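Local coordinates for hypothetical 19.5 KDA protein IN emre-rus intergenic region (Escherichia coli, PDB 1FUX), which is of unknown function but, as a periplasmic homodimer of the phosphatidylethanolamine-binding protein family, resembles the mammalian Raf kinase inhibitor protein, at residues E43-F48 and N150-A155. Numbering follows the deposited sequence. Where two conformers were deposited one is given.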
ATOM      1  N   GLU A  43      22.211  10.247 -18.327  1.00 30.66           N
ATOM      2  CA  GLU A  43      22.344  11.696 -18.504  1.00 31.64           C
ATOM      3  C   GLU A  43      20.988  12.248 -18.072  1.00 30.31           C
ATOM      4  O   GLU A  43      19.949  11.610 -18.289  1.00 31.26           O
ATOM      5  CB  GLU A  43      22.772  12.029 -19.944  1.00 34.57           C
ATOM      6  CG  GLU A  43      24.047  11.297 -20.370  0.50 36.34           C
ATOM      7  CD  GLU A  43      24.476  11.563 -21.798  0.50 37.64           C
ATOM      8  OE1 GLU A  43      24.099  10.778 -22.694  0.50 38.90           O
ATOM      9  OE2 GLU A  43      25.196  12.546 -22.060  0.50 37.87           O
ATOM     10  N   GLY A  44      20.966  13.329 -17.343  1.00 27.10           N
ATOM     11  CA  GLY A  44      19.839  13.969 -16.751  1.00 28.84           C
ATOM     12  C   GLY A  44      19.562  13.597 -15.289  1.00 26.65           C
ATOM     13  O   GLY A  44      18.789  14.324 -14.653  1.00 27.82           O
ATOM     14  N   THR A  45      20.221  12.586 -14.729  1.00 25.52           N
ATOM     15  CA  THR A  45      19.906  12.226 -13.317  1.00 24.28           C
ATOM     16  C   THR A  45      20.150  13.281 -12.274  1.00 26.50           C
ATOM     17  O   THR A  45      21.214  13.903 -12.165  1.00 27.04           O
ATOM     18  CB  THR A  45      20.670  10.947 -12.958  1.00 23.44           C
ATOM     19  OG1 THR A  45      20.431   9.862 -13.863  1.00 21.58           O
ATOM     20  CG2 THR A  45      20.291  10.482 -11.550  1.00 23.52           C
ATOM     21  N   LYS A  46      19.214  13.615 -11.376  1.00 25.43           N
ATOM     22  CA  LYS A  46      19.347  14.620 -10.345  1.00 27.15           C
ATOM     23  C   LYS A  46      19.116  14.120  -8.912  1.00 25.95           C
ATOM     24  O   LYS A  46      19.173  14.854  -7.925  1.00 25.79           O
ATOM     25  CB  LYS A  46      18.396  15.803 -10.589  1.00 29.04           C
ATOM     26  CG  LYS A  46      18.067  15.959 -12.056  1.00 32.63           C
ATOM     27  CD  LYS A  46      17.707  17.307 -12.575  1.00 35.39           C
ATOM     28  CE  LYS A  46      18.827  17.933 -13.417  1.00 36.02           C
ATOM     29  NZ  LYS A  46      18.708  19.421 -13.200  1.00 37.87           N
ATOM     30  N   SER A  47      18.816  12.849  -8.807  1.00 24.51           N
ATOM     31  CA  SER A  47      18.670  12.140  -7.554  1.00 22.93           C
ATOM     32  C   SER A  47      18.346  10.655  -7.842  1.00 20.63           C
ATOM     33  O   SER A  47      18.004  10.239  -8.961  1.00 20.63           O
ATOM     34  CB  SER A  47      17.675  12.685  -6.559  1.00 22.39           C
ATOM     35  OG  SER A  47      16.347  12.499  -7.032  1.00 21.45           O
ATOM     36  N   PHE A  48      18.531   9.871  -6.775  1.00 18.60           N
ATOM     37  CA  PHE A  48      18.229   8.443  -6.904  1.00 17.34           C
ATOM     38  C   PHE A  48      17.200   8.008  -5.837  1.00 16.02           C
ATOM     39  O   PHE A  48      16.956   8.743  -4.878  1.00 15.78           O
ATOM     40  CB  PHE A  48      19.478   7.559  -6.720  1.00 16.94           C
ATOM     41  CG  PHE A  48      20.557   7.807  -7.755  1.00 17.07           C
ATOM     42  CD1 PHE A  48      21.607   8.682  -7.455  1.00 19.22           C
ATOM     43  CD2 PHE A  48      20.500   7.172  -8.973  1.00 17.35           C
ATOM     44  CE1 PHE A  48      22.601   8.869  -8.430  1.00 18.95           C
ATOM     45  CE2 PHE A  48      21.472   7.380  -9.956  1.00 18.58           C
ATOM     46  CZ  PHE A  48      22.535   8.231  -9.650  1.00 17.95           C
ATOM     47  N   ASN A 150       8.759  10.881 -12.183  1.00 27.12           N
ATOM     48  CA  ASN A 150      10.091  11.493 -12.343  1.00 25.88           C
ATOM     49  C   ASN A 150      11.122  10.518 -12.846  1.00 25.02           C
ATOM     50  O   ASN A 150      12.325  10.842 -12.955  1.00 27.17           O
ATOM     51  CB  ASN A 150      10.486  12.089 -10.986  1.00 25.13           C
ATOM     52  CG  ASN A 150       9.601  13.257 -10.615  1.00 26.49           C
ATOM     53  OD1 ASN A 150       9.817  14.373 -11.088  1.00 28.55           O
ATOM     54  ND2 ASN A 150       8.579  13.085  -9.800  1.00 25.90           N
ATOM     55  N   LYS A 151      10.746   9.304 -13.182  1.00 23.47           N
ATOM     56  CA  LYS A 151      11.651   8.285 -13.675  1.00 25.43           C
ATOM     57  C   LYS A 151      12.398   8.618 -14.979  1.00 26.30           C
ATOM     58  O   LYS A 151      11.757   9.012 -15.952  1.00 25.42           O
ATOM     59  CB  LYS A 151      10.878   7.003 -13.978  1.00 26.39           C
ATOM     60  CG  LYS A 151      11.716   5.759 -14.158  1.00 30.62           C
ATOM     61  CD  LYS A 151      10.819   4.588 -14.609  1.00 34.79           C
ATOM     62  CE  LYS A 151      11.602   3.618 -15.486  1.00 35.97           C
ATOM     63  NZ  LYS A 151      11.031   2.232 -15.535  1.00 36.84           N
ATOM     64  N   ILE A 152      13.701   8.363 -15.001  1.00 22.89           N
ATOM     65  CA  ILE A 152      14.503   8.412 -16.220  1.00 23.85           C
ATOM     66  C   ILE A 152      14.739   6.954 -16.580  1.00 22.43           C
ATOM     67  O   ILE A 152      14.496   6.481 -17.679  1.00 21.99           O
ATOM     68  CB  ILE A 152      15.854   9.140 -16.053  1.00 23.20           C
ATOM     69  CG1 ILE A 152      15.630  10.562 -15.616  1.00 23.90           C
ATOM     70  CG2 ILE A 152      16.666   9.047 -17.347  1.00 23.51           C
ATOM     71  CD1 ILE A 152      16.825  11.500 -15.683  1.00 23.51           C
ATOM     72  N   ALA A 153      15.261   6.173 -15.605  1.00 21.66           N
ATOM     73  CA  ALA A 153      15.556   4.780 -15.812  1.00 19.25           C
ATOM     74  C   ALA A 153      15.513   3.969 -14.518  1.00 18.45           C
ATOM     75  O   ALA A 153      15.567   4.582 -13.439  1.00 17.24           O
ATOM     76  CB  ALA A 153      16.970   4.605 -16.393  1.00 21.86           C
ATOM     77  N   THR A 154      15.399   2.652 -14.587  1.00 18.07           N
ATOM     78  CA  THR A 154      15.429   1.844 -13.370  1.00 19.11           C
ATOM     79  C   THR A 154      16.233   0.578 -13.628  1.00 18.97           C
ATOM     80  O   THR A 154      16.423   0.055 -14.755  1.00 17.88           O
ATOM     81  CB  THR A 154      14.033   1.488 -12.781  1.00 20.99           C
ATOM     82  OG1 THR A 154      13.388   0.584 -13.683  1.00 21.96           O
ATOM     83  CG2 THR A 154      13.164   2.717 -12.535  1.00 21.25           C
ATOM     84  N   ALA A 155      16.788  -0.003 -12.543  1.00 16.06           N
ATOM     85  CA  ALA A 155      17.462  -1.265 -12.600  1.00 18.13           C
ATOM     86  C   ALA A 155      17.037  -2.071 -11.352  1.00 18.30           C
ATOM     87  O   ALA A 155      16.863  -1.445 -10.302  1.00 20.91           O
ATOM     88  CB  ALA A 155      18.985  -1.141 -12.572  1.00 18.23           C
TER
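Thr-45 OG1 is hydrogen-bonded to the carbonyl oxygen of Pro-42, which ties its hydroxyl back to the turn before strand 47-54. Across from this turn the contact depends on one methyl group, Ile-152 CD1, and is purely van der Waals. Ile-152 CD1 sits 3.5 Å from Gly-44 C, almost straight above the flat face of the peptide linking Gly-44 to Thr-45, and lies 3.7 Å from Thr-45 N. Glu-43 O borders Ile-152 CD1 at 4.1 Å, so mostly main chain receives it. With CG1 anti to the carbonyl carbon (chi1 -60°) and CD1 continuing in an extended chain (chi2 -168°), the longer branch of Ile-152 reaches the turn. Gly-44 takes a positive phi of 96° here and has no side chain to intervene. On Thr-45 the methyl CG2 rests 3.6 Å above one face of the Phe-48 ring, offset toward its rim. Strand 118-127 lies between strands 47-54 and 151-161, and each segment forms a classic beta bulge against it: Lys-46 and Ser-47 opposite Leu-127, and Ile-152 itself with Ala-153 opposite Ala-126. The isoleucine thus bridges past the end of strand 118-127, a surface contact at one end of the antiparallel sheet of this PEBP-family fold.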